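Local coordinates for UPF0033 domain-containing protein (Desulfitobacterium hafniense, PDB 3HZ7) that is of unknown function but belongs to the TusA sulfur carrier family and probably carries sulfur as a persulfide, this chain being the N-terminal TusA-like domain of a longer protein, at residues P14-R17 / A18-L22; I40-Q43 / N44-M48; L59-D62 / N63-E67. All blocks are in the same frame, centred on the assembly; numbering follows the deposited sequence.

The three contacts follow one another along the chain. Interaction 1 lies within helix 13-23, interaction 2 within helix 39-52, and interaction 3 at the hairpin of strands 55-60 and 66-71. The two helices pack side by side on one face of the four-stranded mixed sheet, with the centres of interactions 1 and 2 about 11 Å apart; Ala18 CB meets Leu45 CD2 at 3.5 Å. Interaction 2 also reaches the hairpin, where Arg42 CG lies 3.9 Å from Ile66 CG2. Interactions 1 and 3 stay apart, about 9 Å between nearest atoms. Helix 39-52 therefore bridges helix 13-23 and the hairpin in this compact two-layer alpha/beta domain.

Interaction 1: residues P14-R17 / A18-L22; sequences PVIR and AKKAL
Four successive i to i+4 backbone hydrogen bonds join Pro14-Arg17 to Ala18-Leu22. Ala18 N donates to Pro14 O at 2.9 Å, followed by Lys19 N to Val15 O and Lys20 N to Ile16 O. Ala21 N closes the series on Arg17 O at 3.0 Å. The carbonyls of the first turn are thus spent on the second. Lys20 adds a snug contact, its CG passing 3.0 Å from Ile16 O; with that carbon anti to its own carbonyl carbon, chi1 -64° lays CG and CD beside Ile16, CD 4.2 Å from Ile16 CG2, after which the chain runs outward. Ala18 CB sits 3.5 Å from Pro14 O on the buried side, where the methyl packs against Met48 of helix 39-52 and Val34 of the sheet. Arg17 extends toward strand 2-5, touching Ile4, and its NH1 is hydrogen-bonded to Asp5 O. Pro14 ends the Cys-Pro-X-Pro signature of the TusA family. That signature opens with Cys11, present here as a persulfide (S-mercaptocysteine), and helix 13-23 is the helix of the beta-alpha-beta crossover between parallel strands 2-5 and 31-36.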
ATOM      1  N   PRO A  14       6.597   4.846  -3.167  1.00 20.90           N
ATOM      2  CA  PRO A  14       5.314   4.140  -2.975  1.00 20.86           C
ATOM      3  C   PRO A  14       4.887   4.119  -1.538  1.00 19.34           C
ATOM      4  O   PRO A  14       3.715   4.396  -1.265  1.00 20.38           O
ATOM      5  CB  PRO A  14       5.566   2.723  -3.536  1.00 22.63           C
ATOM      6  CG  PRO A  14       6.714   2.945  -4.594  1.00 18.40           C
ATOM      7  CD  PRO A  14       7.612   3.941  -3.788  1.00 20.57           C
ATOM      8  N   VAL A  15       5.830   3.839  -0.631  1.00 12.14           N
ATOM      9  CA  VAL A  15       5.536   3.758   0.782  1.00 17.60           C
ATOM     10  C   VAL A  15       5.094   5.091   1.375  1.00 18.28           C
ATOM     11  O   VAL A  15       4.248   5.121   2.250  1.00 18.64           O
ATOM     12  CB  VAL A  15       6.737   3.247   1.640  1.00 19.52           C
ATOM     13  CG1 VAL A  15       6.447   3.503   3.149  1.00 29.92           C
ATOM     14  CG2 VAL A  15       6.922   1.768   1.462  1.00 32.73           C
ATOM     15  N   ILE A  16       5.719   6.180   0.927  1.00 18.26           N
ATOM     16  CA  ILE A  16       5.377   7.509   1.403  1.00 16.33           C
ATOM     17  C   ILE A  16       3.947   7.890   0.920  1.00 12.46           C
ATOM     18  O   ILE A  16       3.105   8.373   1.700  1.00 16.06           O
ATOM     19  CB  ILE A  16       6.449   8.507   0.876  1.00 16.17           C
ATOM     20  CG1 ILE A  16       7.742   8.252   1.674  1.00 19.26           C
ATOM     21  CG2 ILE A  16       5.943   9.983   1.007  1.00 18.62           C
ATOM     22  CD1 ILE A  16       8.983   9.042   1.262  1.00 23.08           C
ATOM     23  N   ARG A  17       3.660   7.628  -0.350  1.00 16.02           N
ATOM     24  CA  ARG A  17       2.350   7.939  -0.873  1.00 16.30           C
ATOM     25  C   ARG A  17       1.298   7.123  -0.101  1.00 20.98           C
ATOM     26  O   ARG A  17       0.244   7.625   0.286  1.00 16.67           O
ATOM     27  CB  ARG A  17       2.359   7.662  -2.389  1.00 21.51           C
ATOM     28  CG  ARG A  17       3.190   8.679  -3.222  1.00 22.86           C
ATOM     29  CD  ARG A  17       3.135   8.477  -4.740  1.00 21.42           C
ATOM     30  NE  ARG A  17       1.764   8.622  -5.221  1.00 29.18           N
ATOM     31  CZ  ARG A  17       1.320   8.217  -6.417  1.00 37.27           C
ATOM     32  NH1 ARG A  17       2.139   7.617  -7.292  1.00 25.44           N
ATOM     33  NH2 ARG A  17       0.041   8.417  -6.745  1.00 36.15           N
ATOM     34  N   ALA A  18       1.606   5.857   0.175  1.00 20.26           N
ATOM     35  CA  ALA A  18       0.686   5.013   0.911  1.00 22.55           C
ATOM     36  C   ALA A  18       0.500   5.494   2.314  1.00 19.74           C
ATOM     37  O   ALA A  18      -0.629   5.528   2.806  1.00 21.65           O
ATOM     38  CB  ALA A  18       1.176   3.499   0.927  1.00 19.67           C
ATOM     39  N   LYS A  19       1.587   5.868   2.981  1.00 17.43           N
ATOM     40  CA  LYS A  19       1.445   6.297   4.355  1.00 24.27           C
ATOM     41  C   LYS A  19       0.632   7.610   4.459  1.00 22.45           C
ATOM     42  O   LYS A  19      -0.192   7.779   5.369  1.00 28.04           O
ATOM     43  CB  LYS A  19       2.839   6.452   5.030  1.00 26.49           C
ATOM     44  CG  LYS A  19       2.727   6.709   6.534  1.00 27.52           C
ATOM     45  CD  LYS A  19       4.074   6.588   7.215  1.00 43.94           C
ATOM     46  CE  LYS A  19       4.013   7.058   8.661  1.00 51.26           C
ATOM     47  NZ  LYS A  19       5.256   6.649   9.389  1.00 55.24           N
ATOM     48  N   LYS A  20       0.863   8.522   3.534  1.00 25.52           N
ATOM     49  CA  LYS A  20       0.137   9.799   3.496  1.00 27.77           C
ATOM     50  C   LYS A  20      -1.347   9.485   3.298  1.00 23.75           C
ATOM     51  O   LYS A  20      -2.216  10.063   3.940  1.00 22.78           O
ATOM     52  CB  LYS A  20       0.577  10.647   2.307  1.00 28.16           C
ATOM     53  CG  LYS A  20       2.022  11.092   2.324  1.00 39.94           C
ATOM     54  CD  LYS A  20       2.295  12.118   1.223  1.00 34.38           C
ATOM     55  CE  LYS A  20       1.298  13.258   1.239  1.00 35.00           C
ATOM     56  NZ  LYS A  20       1.881  14.499   0.650  1.00 36.91           N
ATOM     57  N   ALA A  21      -1.649   8.581   2.388  1.00 21.59           N
ATOM     58  CA  ALA A  21      -3.065   8.257   2.185  1.00 21.94           C
ATOM     59  C   ALA A  21      -3.706   7.628   3.419  1.00 24.40           C
ATOM     60  O   ALA A  21      -4.916   7.908   3.721  1.00 23.93           O
ATOM     61  CB  ALA A  21      -3.255   7.330   0.962  1.00 19.77           C
ATOM     62  N   LEU A  22      -2.954   6.774   4.134  1.00 26.75           N
ATOM     63  CA  LEU A  22      -3.508   6.133   5.334  1.00 26.84           C
ATOM     64  C   LEU A  22      -3.692   7.123   6.491  1.00 28.18           C
ATOM     65  O   LEU A  22      -4.704   7.114   7.164  1.00 22.83           O
ATOM     66  CB  LEU A  22      -2.637   4.959   5.772  1.00 32.00           C
ATOM     67  CG  LEU A  22      -2.739   3.743   4.848  1.00 32.31           C
ATOM     68  CD1 LEU A  22      -1.451   2.896   4.887  1.00 26.01           C
ATOM     69  CD2 LEU A  22      -3.988   2.960   5.243  1.00 32.24           C
TER

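Interaction 2: residues I40-Q43 / N44-M48; sequences ISRQ and NLQKM
Arg42 and Gln46, one helical turn apart, cross with their polar ends near each other, guanidinium and amide planes 77° apart. Gln46 OE1 lies at the edge of the guanidinium, in its plane, but 3.6 Å from Arg42 NH2, a long polar approach. Arg42 gets there with CG anti to the backbone N (chi1 -176°) and bends at chi2 and chi3, which turn the guanidinium back beside Gln43 and set Arg42 CD 3.8 Å from Gln46 OE1. Gln43 CG lies over the centre of one guanidinium face. Firmer partners come from outside the pair: Asp39 forms a salt bridge with Arg42 NH1, Tyr58 makes a cation-pi contact with the Arg42 guanidinium, and Ser56 OG a hydrogen bond with Gln46 NE2. Gln43 and Lys47 run side by side. Lys47 is bent at chi2 (-136°) and again at chi4, which turns NZ back to 3.9 Å from Gln43 CB, and its CG is pressed to 2.9 Å from Gln43 O. Asn44 folds its amide over the previous turn, CG 3.3 Å from Ile40 O, and ND2 lies 3.9 Å from Ile40 CG2. Below these side chains run the regular i to i+4 backbone hydrogen bonds, among them Leu45 N to Ser41 O at 2.7 Å. Leu45 points into the core, against Val34, Val36 and Val68 of the sheet and Val15 of helix 13-23. The result is a largely amphipathic helix, with Leu45 and Met48 toward the core and mostly polar side chains outward, the second of two helices on one face of the sheet in the TusA-like alpha/beta sandwich.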
ATOM      1  N   ILE A  40      10.500  -5.717  -3.473  1.00 34.56           N
ATOM      2  CA  ILE A  40      11.105  -4.911  -2.448  1.00 32.62           C
ATOM      3  C   ILE A  40      10.107  -3.856  -1.973  1.00 24.82           C
ATOM      4  O   ILE A  40       9.958  -3.614  -0.782  1.00 23.95           O
ATOM      5  CB  ILE A  40      12.383  -4.213  -3.002  1.00 42.11           C
ATOM      6  CG1 ILE A  40      13.433  -5.278  -3.390  1.00 38.13           C
ATOM      7  CG2 ILE A  40      12.954  -3.264  -1.934  1.00 31.48           C
ATOM      8  CD1 ILE A  40      14.094  -5.920  -2.175  1.00 46.56           C
ATOM      9  N   SER A  41       9.418  -3.236  -2.908  1.00 29.85           N
ATOM     10  CA  SER A  41       8.438  -2.213  -2.537  1.00 30.75           C
ATOM     11  C   SER A  41       7.310  -2.838  -1.726  1.00 25.09           C
ATOM     12  O   SER A  41       6.864  -2.269  -0.696  1.00 25.00           O
ATOM     13  CB  SER A  41       7.867  -1.539  -3.790  1.00 33.96           C
ATOM     14  OG  SER A  41       8.873  -0.780  -4.440  1.00 48.93           O
ATOM     15  N   ARG A  42       6.874  -4.028  -2.170  1.00 27.60           N
ATOM     16  CA  ARG A  42       5.786  -4.742  -1.497  1.00 22.37           C
ATOM     17  C   ARG A  42       6.194  -4.981  -0.045  1.00 26.12           C
ATOM     18  O   ARG A  42       5.439  -4.701   0.919  1.00 20.22           O
ATOM     19  CB  ARG A  42       5.507  -6.052  -2.263  1.00 26.15           C
ATOM     20  CG  ARG A  42       4.317  -6.856  -1.730  1.00 23.93           C
ATOM     21  CD  ARG A  42       4.764  -7.846  -0.624  1.00 28.12           C
ATOM     22  NE  ARG A  42       5.797  -8.685  -1.215  1.00 31.82           N
ATOM     23  CZ  ARG A  42       6.552  -9.568  -0.571  1.00 35.99           C
ATOM     24  NH1 ARG A  42       7.464 -10.247  -1.257  1.00 35.39           N
ATOM     25  NH2 ARG A  42       6.391  -9.780   0.725  1.00 32.73           N
ATOM     26  N   GLN A  43       7.426  -5.460   0.133  1.00 27.33           N
ATOM     27  CA  GLN A  43       7.930  -5.697   1.478  1.00 30.44           C
ATOM     28  C   GLN A  43       7.939  -4.434   2.304  1.00 23.97           C
ATOM     29  O   GLN A  43       7.575  -4.425   3.491  1.00 29.36           O
ATOM     30  CB  GLN A  43       9.378  -6.226   1.422  1.00 39.66           C
ATOM     31  CG  GLN A  43       9.566  -7.492   0.618  1.00 48.09           C
ATOM     32  CD  GLN A  43      11.034  -7.820   0.444  1.00 45.21           C
ATOM     33  OE1 GLN A  43      11.796  -7.749   1.390  1.00 44.37           O
ATOM     34  NE2 GLN A  43      11.427  -8.178  -0.768  1.00 50.96           N
ATOM     35  N   ASN A  44       8.406  -3.357   1.696  1.00 27.33           N
ATOM     36  CA  ASN A  44       8.453  -2.093   2.420  1.00 30.26           C
ATOM     37  C   ASN A  44       7.042  -1.648   2.812  1.00 19.52           C
ATOM     38  O   ASN A  44       6.805  -1.204   3.936  1.00 22.12           O
ATOM     39  CB  ASN A  44       9.174  -1.023   1.571  1.00 26.30           C
ATOM     40  CG  ASN A  44      10.650  -1.292   1.504  1.00 37.79           C
ATOM     41  OD1 ASN A  44      11.175  -2.014   2.358  1.00 33.25           O
ATOM     42  ND2 ASN A  44      11.338  -0.724   0.507  1.00 37.80           N
ATOM     43  N   LEU A  45       6.116  -1.799   1.877  1.00 21.94           N
ATOM     44  CA  LEU A  45       4.712  -1.455   2.160  1.00 24.54           C
ATOM     45  C   LEU A  45       4.147  -2.301   3.299  1.00 24.87           C
ATOM     46  O   LEU A  45       3.447  -1.753   4.150  1.00 21.69           O
ATOM     47  CB  LEU A  45       3.864  -1.598   0.879  1.00 17.39           C
ATOM     48  CG  LEU A  45       4.037  -0.476  -0.159  1.00 18.02           C
ATOM     49  CD1 LEU A  45       3.487  -0.974  -1.526  1.00 16.73           C
ATOM     50  CD2 LEU A  45       3.309   0.796   0.310  1.00 25.34           C
ATOM     51  N   GLN A  46       4.444  -3.620   3.346  1.00 29.41           N
ATOM     52  CA  GLN A  46       3.919  -4.448   4.448  1.00 24.55           C
ATOM     53  C   GLN A  46       4.553  -4.145   5.806  1.00 21.50           C
ATOM     54  O   GLN A  46       3.881  -4.142   6.856  1.00 24.58           O
ATOM     55  CB  GLN A  46       4.049  -5.949   4.144  1.00 29.03           C
ATOM     56  CG  GLN A  46       3.162  -6.379   2.989  1.00 27.88           C
ATOM     57  CD  GLN A  46       2.843  -7.852   2.983  1.00 32.67           C
ATOM     58  OE1 GLN A  46       3.732  -8.706   2.880  1.00 29.26           O
ATOM     59  NE2 GLN A  46       1.544  -8.157   3.071  1.00 21.29           N
ATOM     60  N   LYS A  47       5.844  -3.861   5.802  1.00 28.12           N
ATOM     61  CA  LYS A  47       6.536  -3.518   7.075  1.00 30.82           C
ATOM     62  C   LYS A  47       5.950  -2.215   7.638  1.00 28.94           C
ATOM     63  O   LYS A  47       5.750  -2.069   8.863  1.00 26.65           O
ATOM     64  CB  LYS A  47       8.048  -3.350   6.840  1.00 33.32           C
ATOM     65  CG  LYS A  47       8.720  -4.610   6.170  1.00 35.40           C
ATOM     66  CD  LYS A  47      10.046  -4.949   6.838  1.00 42.55           C
ATOM     67  CE  LYS A  47      10.809  -6.094   6.174  1.00 51.35           C
ATOM     68  NZ  LYS A  47      11.280  -5.753   4.788  1.00 52.36           N
HETATM   69  N   MSE A  48       5.647  -1.269   6.745  1.00 30.48           N
HETATM   70  CA  MSE A  48       5.045   0.007   7.172  1.00 24.89           C
HETATM   71  C   MSE A  48       3.661  -0.261   7.682  1.00 28.66           C
HETATM   72  O   MSE A  48       3.239   0.315   8.697  1.00 26.34           O
HETATM   73  CB  MSE A  48       5.010   1.004   5.992  1.00 31.13           C
HETATM   74  CG  MSE A  48       4.316   2.331   6.305  1.00 38.04           C
HETATM   75 SE   MSE A  48       2.329   2.347   6.020  1.00 39.79          SE
HETATM   76  CE  MSE A  48       2.407   2.283   4.098  1.00 15.10           C
TER

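Interaction 3: residues L59-D62 / N63-E67; sequences LEKD and NGVIE
Lys61 and Glu67 are brought together by different first torsions: Lys61 CG is anti to its own carbonyl carbon (chi1 -52°), whereas Glu67 CG stands anti to its backbone N (chi1 -174°). The setting is a beta hairpin, strands 55-60 and 66-71 joined by an exposed turn. Further bends at chi3 and chi4 swing the lysine chain across to the neighbouring strand, where NZ meets Glu67 OE1 at 2.9 Å in a salt bridge whose hydrogen bond is weak. Lys61 CD also rests 3.9 Å from Glu67 CB, where the two chains cross. With an alanine in place of Glu67, the Lys61 ammonium is likely to lose its carboxylate mate and the outer part of the lysine chain to turn more freely. Leu59 and Glu67 form an antiparallel hydrogen-bonded pair with bonds in both directions, Glu67 N to Leu59 O at 2.9 Å being almost straight at 171°. Their side chains share the sheet face away from the helices. Glu60 and Ile66, a non-hydrogen-bonded pair, point to the helix side, where Glu60 CG lies alongside Ile66 CG1 at 4.0 Å and both side chains touch Asp39 of helix 39-52. Asn63 and Gly64 both take positive phi, turning the chain back so that Val65 faces Lys61, with Val65 CG1 4.1 Å from Lys61 CD. Lys61 N closes the turn on Val65 O at 2.7 Å, the nitrogen nearly in line with the carbonyl bond.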
ATOM      1  N   LEU A  59      -1.070  -9.256  -3.872  1.00 26.32           N
ATOM      2  CA  LEU A  59      -1.355 -10.184  -4.938  1.00 35.78           C
ATOM      3  C   LEU A  59      -0.529  -9.783  -6.154  1.00 39.32           C
ATOM      4  O   LEU A  59      -0.483  -8.601  -6.543  1.00 28.94           O
ATOM      5  CB  LEU A  59      -2.873 -10.172  -5.269  1.00 36.69           C
ATOM      6  CG  LEU A  59      -3.463 -11.081  -6.382  1.00 48.44           C
ATOM      7  CD1 LEU A  59      -3.602 -12.542  -5.873  1.00 53.38           C
ATOM      8  CD2 LEU A  59      -4.868 -10.576  -6.798  1.00 47.12           C
ATOM      9  N   GLU A  60       0.144 -10.779  -6.738  1.00 35.65           N
ATOM     10  CA  GLU A  60       0.998 -10.575  -7.910  1.00 41.93           C
ATOM     11  C   GLU A  60       0.162 -10.784  -9.148  1.00 45.95           C
ATOM     12  O   GLU A  60      -0.173 -11.913  -9.472  1.00 49.80           O
ATOM     13  CB  GLU A  60       2.193 -11.557  -7.868  1.00 47.28           C
ATOM     14  CG  GLU A  60       3.308 -11.121  -6.866  1.00 52.20           C
ATOM     15  CD  GLU A  60       4.197 -12.275  -6.342  1.00 59.86           C
ATOM     16  OE1 GLU A  60       4.011 -13.440  -6.785  1.00 56.87           O
ATOM     17  OE2 GLU A  60       5.081 -12.006  -5.486  1.00 51.24           O
ATOM     18  N   LYS A  61      -0.160  -9.688  -9.838  1.00 44.73           N
ATOM     19  CA  LYS A  61      -1.003  -9.722 -11.025  1.00 50.70           C
ATOM     20  C   LYS A  61      -0.231  -9.904 -12.330  1.00 56.87           C
ATOM     21  O   LYS A  61       0.968 -10.238 -12.337  1.00 58.18           O
ATOM     22  CB  LYS A  61      -1.839  -8.437 -11.118  1.00 47.32           C
ATOM     23  CG  LYS A  61      -2.626  -8.077  -9.853  1.00 51.43           C
ATOM     24  CD  LYS A  61      -3.047  -6.608  -9.874  1.00 54.94           C
ATOM     25  CE  LYS A  61      -4.546  -6.453  -9.865  1.00 54.01           C
ATOM     26  NZ  LYS A  61      -5.120  -7.065  -8.620  1.00 62.26           N
ATOM     27  N   ASP A  62      -0.935  -9.684 -13.438  1.00 59.85           N
ATOM     28  CA  ASP A  62      -0.335  -9.823 -14.755  1.00 61.98           C
ATOM     29  C   ASP A  62       0.557  -8.652 -15.147  1.00 62.56           C
ATOM     30  O   ASP A  62       0.308  -7.485 -14.792  1.00 60.39           O
ATOM     31  CB  ASP A  62      -1.418 -10.029 -15.815  1.00 63.31           C
ATOM     32  CG  ASP A  62      -1.815 -11.498 -15.961  1.00 66.51           C
ATOM     33  OD1 ASP A  62      -2.809 -11.778 -16.676  1.00 60.55           O
ATOM     34  OD2 ASP A  62      -1.125 -12.365 -15.358  1.00 63.50           O
ATOM     35  N   ASN A  63       1.615  -9.004 -15.869  1.00 62.29           N
ATOM     36  CA  ASN A  63       2.604  -8.061 -16.371  1.00 57.49           C
ATOM     37  C   ASN A  63       3.458  -7.508 -15.249  1.00 46.96           C
ATOM     38  O   ASN A  63       3.900  -6.375 -15.313  1.00 49.80           O
ATOM     39  CB  ASN A  63       1.907  -6.934 -17.152  1.00 60.99           C
ATOM     40  CG  ASN A  63       2.890  -6.040 -17.922  1.00 72.14           C
ATOM     41  OD1 ASN A  63       3.919  -6.505 -18.455  1.00 56.91           O
ATOM     42  ND2 ASN A  63       2.561  -4.745 -18.003  1.00 76.26           N
ATOM     43  N   GLY A  64       3.693  -8.333 -14.229  1.00 46.70           N
ATOM     44  CA  GLY A  64       4.507  -7.929 -13.091  1.00 40.94           C
ATOM     45  C   GLY A  64       3.937  -6.937 -12.064  1.00 40.18           C
ATOM     46  O   GLY A  64       4.664  -6.534 -11.142  1.00 41.30           O
ATOM     47  N   VAL A  65       2.681  -6.516 -12.206  1.00 33.99           N
ATOM     48  CA  VAL A  65       2.115  -5.577 -11.238  1.00 29.09           C
ATOM     49  C   VAL A  65       1.809  -6.254  -9.908  1.00 29.38           C
ATOM     50  O   VAL A  65       1.131  -7.310  -9.859  1.00 37.23           O
ATOM     51  CB  VAL A  65       0.787  -4.935 -11.721  1.00 30.96           C
ATOM     52  CG1 VAL A  65       0.150  -4.084 -10.584  1.00 27.15           C
ATOM     53  CG2 VAL A  65       1.046  -4.021 -12.944  1.00 31.32           C
ATOM     54  N   ILE A  66       2.326  -5.680  -8.840  1.00 21.57           N
ATOM     55  CA  ILE A  66       2.010  -6.175  -7.526  1.00 20.20           C
ATOM     56  C   ILE A  66       0.999  -5.209  -6.849  1.00 23.09           C
ATOM     57  O   ILE A  66       1.216  -3.969  -6.763  1.00 21.52           O
ATOM     58  CB  ILE A  66       3.260  -6.336  -6.690  1.00 23.25           C
ATOM     59  CG1 ILE A  66       4.233  -7.308  -7.406  1.00 33.74           C
ATOM     60  CG2 ILE A  66       2.881  -6.853  -5.345  1.00 24.27           C
ATOM     61  CD1 ILE A  66       5.623  -7.296  -6.883  1.00 25.01           C
ATOM     62  N   GLU A  67      -0.132  -5.755  -6.396  1.00 25.20           N
ATOM     63  CA  GLU A  67      -1.093  -4.909  -5.711  1.00 19.06           C
ATOM     64  C   GLU A  67      -1.041  -5.219  -4.241  1.00 20.54           C
ATOM     65  O   GLU A  67      -1.200  -6.363  -3.847  1.00 18.91           O
ATOM     66  CB  GLU A  67      -2.497  -5.120  -6.273  1.00 33.50           C
ATOM     67  CG  GLU A  67      -3.480  -4.142  -5.686  1.00 37.37           C
ATOM     68  CD  GLU A  67      -4.757  -3.970  -6.504  1.00 40.15           C
ATOM     69  OE1 GLU A  67      -4.794  -4.345  -7.688  1.00 48.51           O
ATOM     70  OE2 GLU A  67      -5.731  -3.427  -5.962  1.00 46.52           O
TER